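Local coordinates for protein putative N-acetylmuramoyl-L-alanine amidase (PDB 3CZX) that probably hydrolyses, as a zinc-dependent amidase, the bond between N-acetylmuramoyl groups and L-amino acid residues in cell-wall glycopeptides, at residues Leu41-Val49 / Ala174-Val182. Sequence-based numbering, arbitrary orientation.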
loop_
_atom_site.group_PDB
_atom_site.type_symbol
_atom_site.label_atom_id
_atom_site.label_comp_id
_atom_site.label_asym_id
_atom_site.label_seq_id
_atom_site.Cartn_x
_atom_site.Cartn_y
_atom_site.Cartn_z
ATOM N N LEU A 41 -2.603 9.072 -9.685
ATOM C CA LEU A 41 -2.405 10.149 -10.658
ATOM C C LEU A 41 -2.198 9.558 -12.058
ATOM O O LEU A 41 -2.743 10.070 -13.040
ATOM C CB LEU A 41 -1.239 11.049 -10.226
ATOM C CG LEU A 41 -1.492 11.986 -9.039
ATOM C CD1 LEU A 41 -0.201 12.557 -8.557
ATOM C CD2 LEU A 41 -2.496 13.122 -9.357
ATOM N N ARG A 42 -1.430 8.486 -12.138
ATOM C CA ARG A 42 -1.211 7.782 -13.433
ATOM C C ARG A 42 -2.466 7.053 -13.920
ATOM O O ARG A 42 -2.925 7.302 -15.061
ATOM C CB ARG A 42 -0.019 6.853 -13.302
ATOM C CG ARG A 42 1.254 7.553 -13.122
ATOM C CD ARG A 42 2.352 6.634 -12.625
ATOM N NE ARG A 42 3.675 7.188 -12.729
ATOM C CZ ARG A 42 4.749 6.778 -12.051
ATOM N NH1 ARG A 42 4.684 5.752 -11.184
ATOM N NH2 ARG A 42 5.911 7.358 -12.236
ATOM N N ASN A 43 -3.069 6.203 -13.082
ATOM C CA ASN A 43 -4.278 5.419 -13.489
ATOM C C ASN A 43 -5.526 6.181 -13.767
ATOM O O ASN A 43 -6.166 5.977 -14.814
ATOM C CB ASN A 43 -4.660 4.393 -12.419
ATOM C CG ASN A 43 -3.574 3.406 -12.157
ATOM O OD1 ASN A 43 -2.660 3.259 -12.962
ATOM N ND2 ASN A 43 -3.664 2.709 -11.017
ATOM N N ASP A 44 -5.941 7.017 -12.825
ATOM C CA ASP A 44 -7.227 7.674 -12.937
ATOM C C ASP A 44 -7.167 8.888 -13.844
ATOM O O ASP A 44 -8.192 9.274 -14.439
ATOM C CB ASP A 44 -7.771 8.104 -11.562
ATOM C CG ASP A 44 -8.176 6.949 -10.703
ATOM O OD1 ASP A 44 -7.824 5.792 -11.027
ATOM O OD2 ASP A 44 -8.871 7.216 -9.699
ATOM N N TYR A 45 -5.992 9.511 -13.936
ATOM C CA TYR A 45 -5.870 10.784 -14.636
ATOM C C TYR A 45 -4.911 10.829 -15.816
ATOM O O TYR A 45 -4.900 11.824 -16.536
ATOM C CB TYR A 45 -5.473 11.891 -13.648
ATOM C CG TYR A 45 -6.482 12.095 -12.526
ATOM C CD1 TYR A 45 -7.547 12.972 -12.676
ATOM C CD2 TYR A 45 -6.339 11.418 -11.301
ATOM C CE1 TYR A 45 -8.458 13.172 -11.662
ATOM C CE2 TYR A 45 -7.256 11.629 -10.243
ATOM C CZ TYR A 45 -8.325 12.498 -10.447
ATOM O OH TYR A 45 -9.258 12.784 -9.470
ATOM N N GLY A 46 -4.116 9.790 -16.022
ATOM C CA GLY A 46 -3.125 9.770 -17.100
ATOM C C GLY A 46 -2.036 10.837 -17.023
ATOM O O GLY A 46 -1.425 11.223 -18.045
ATOM N N LEU A 47 -1.747 11.308 -15.807
ATOM C CA LEU A 47 -0.790 12.379 -15.591
ATOM C C LEU A 47 0.652 11.854 -15.553
ATOM O O LEU A 47 0.900 10.668 -15.277
ATOM C CB LEU A 47 -1.126 13.127 -14.276
ATOM C CG LEU A 47 -2.430 13.915 -14.380
ATOM C CD1 LEU A 47 -2.930 14.440 -13.017
ATOM C CD2 LEU A 47 -2.315 15.079 -15.368
ATOM N N THR A 48 1.584 12.746 -15.873
ATOM C CA THR A 48 3.015 12.472 -15.824
ATOM C C THR A 48 3.485 12.670 -14.405
ATOM O O THR A 48 3.440 13.786 -13.868
ATOM C CB THR A 48 3.807 13.460 -16.673
ATOM O OG1 THR A 48 3.411 13.334 -18.032
ATOM C CG2 THR A 48 5.272 13.187 -16.586
ATOM N N VAL A 49 3.982 11.582 -13.843
ATOM C CA VAL A 49 4.606 11.587 -12.520
ATOM C C VAL A 49 6.016 11.049 -12.605
ATOM O O VAL A 49 6.252 9.974 -13.171
ATOM C CB VAL A 49 3.808 10.757 -11.515
ATOM C CG1 VAL A 49 4.383 10.922 -10.111
ATOM C CG2 VAL A 49 2.331 11.162 -11.553
ATOM N N ALA A 174 -4.802 16.618 -8.923
ATOM C CA ALA A 174 -5.419 16.642 -10.253
ATOM C C ALA A 174 -6.366 17.815 -10.392
ATOM O O ALA A 174 -6.334 18.529 -11.391
ATOM C CB ALA A 174 -6.129 15.334 -10.540
HETATM N N MSE A 175 -7.183 18.051 -9.387
HETATM C CA MSE A 175 -8.137 19.187 -9.450
HETATM C C MSE A 175 -7.413 20.535 -9.597
HETATM O O MSE A 175 -7.819 21.412 -10.394
HETATM C CB MSE A 175 -9.043 19.178 -8.230
HETATM C CG MSE A 175 -9.910 20.390 -8.047
HETATM SE SE MSE A 175 -11.410 20.304 -9.288
HETATM C CE MSE A 175 -12.494 19.072 -8.243
ATOM N N GLU A 176 -6.328 20.707 -8.853
ATOM C CA GLU A 176 -5.602 21.978 -8.878
ATOM C C GLU A 176 -4.973 22.216 -10.245
ATOM O O GLU A 176 -4.830 23.350 -10.678
ATOM C CB GLU A 176 -4.560 21.979 -7.765
ATOM C CG GLU A 176 -3.698 23.202 -7.661
ATOM C CD GLU A 176 -4.440 24.452 -7.212
ATOM O OE1 GLU A 176 -5.649 24.402 -6.899
ATOM O OE2 GLU A 176 -3.769 25.520 -7.161
ATOM N N LEU A 177 -4.599 21.132 -10.908
ATOM C CA LEU A 177 -4.025 21.153 -12.257
ATOM C C LEU A 177 -5.110 21.247 -13.334
ATOM O O LEU A 177 -4.806 21.475 -14.510
ATOM C CB LEU A 177 -3.207 19.897 -12.499
ATOM C CG LEU A 177 -1.982 19.769 -11.593
ATOM C CD1 LEU A 177 -1.287 18.445 -11.817
ATOM C CD2 LEU A 177 -1.037 20.935 -11.828
ATOM N N GLY A 178 -6.365 21.069 -12.939
ATOM C CA GLY A 178 -7.499 21.046 -13.862
ATOM C C GLY A 178 -7.588 19.797 -14.710
ATOM O O GLY A 178 -8.144 19.836 -15.822
ATOM N N ALA A 179 -7.052 18.677 -14.208
ATOM C CA ALA A 179 -7.082 17.402 -14.914
ATOM C C ALA A 179 -8.337 16.642 -14.578
ATOM O O ALA A 179 -8.618 16.363 -13.401
ATOM C CB ALA A 179 -5.861 16.542 -14.558
ATOM N N ALA A 180 -9.084 16.277 -15.616
ATOM C CA ALA A 180 -10.275 15.466 -15.435
ATOM C C ALA A 180 -9.895 13.990 -15.435
ATOM O O ALA A 180 -8.869 13.606 -16.019
ATOM C CB ALA A 180 -11.273 15.763 -16.537
ATOM N N LYS A 181 -10.706 13.169 -14.772
ATOM C CA LYS A 181 -10.483 11.722 -14.798
ATOM C C LYS A 181 -10.591 11.183 -16.222
ATOM O O LYS A 181 -11.383 11.704 -17.017
ATOM C CB LYS A 181 -11.448 10.978 -13.874
ATOM C CG LYS A 181 -11.249 11.276 -12.392
ATOM C CD LYS A 181 -11.856 10.193 -11.536
ATOM C CE LYS A 181 -12.093 10.684 -10.122
ATOM N NZ LYS A 181 -12.272 9.549 -9.207
ATOM N N VAL A 182 -9.761 10.179 -16.538
ATOM C CA VAL A 182 -9.766 9.493 -17.834
ATOM C C VAL A 182 -10.286 8.065 -17.644
ATOM O O VAL A 182 -11.277 7.839 -16.915
ATOM C CB VAL A 182 -8.365 9.443 -18.486
ATOM C CG1 VAL A 182 -7.795 10.854 -18.700
ATOM C CG2 VAL A 182 -7.396 8.589 -17.649
HETATM O O HOH W 1 -9.653 8.953 -7.809
HETATM O O HOH W 2 -10.432 7.419 -14.418
HETATM O O HOH W 3 -11.235 6.478 -9.589
HETATM O O HOH W 4 -6.344 14.074 -16.943
#
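The ring of Tyr45 lies flat against the methyl of Ala174, a CH-pi contact in which CB stands 3.4 Å from the centroid of the Tyr45 ring and only 14° off its normal. Although Tyr45 CB leaves the backbone pointing away from 174-182, CG anti to the carbonyl carbon (chi1 -60°) turns the ring back toward that segment, with the Ala174 methyl over its centre. The Lys181 chain, extended beyond CG, crosses the ring obliquely, CG 3.5 Å from Tyr45 CE1 and CE near the hydroxyl, which is hydrogen-bonded to Asp171. Beside it Asp44 points the same way as Lys181, but OD2 and NZ stay 4.2 Å apart, beyond a salt bridge; one water bridges them, and a second does so with a weak bond to Lys181 NZ, while Arg167 forms the salt bridge with Asp44 OD2. Two residues on from Tyr45, Leu47 straddles the Ala179 methyl, both CD1 and CD2 lying 3.9 Å from its CB, and CD1 also reaches Ala174. The backbone tie is nearly straight: Val182 N donates to Asp44 O over 2.8 Å (169° at the hydrogen), and a water joins that same oxygen to Val182 O. Val182 CG1 rests on Tyr45 O and CG2 on Asp44 O and Tyr45 C, and another water bridges Tyr45 O and Ala180 O. Helix 152-177 ends in a Schellman motif at Gly178, after which the C-terminal tail folds back against the last turn of helix 26-45; the contact joins the C-terminal ends of two helices whose Leu41 and Leu177 both reach Ile6 in the mixed sheet of this Amidase_3-family domain, away from the zinc site.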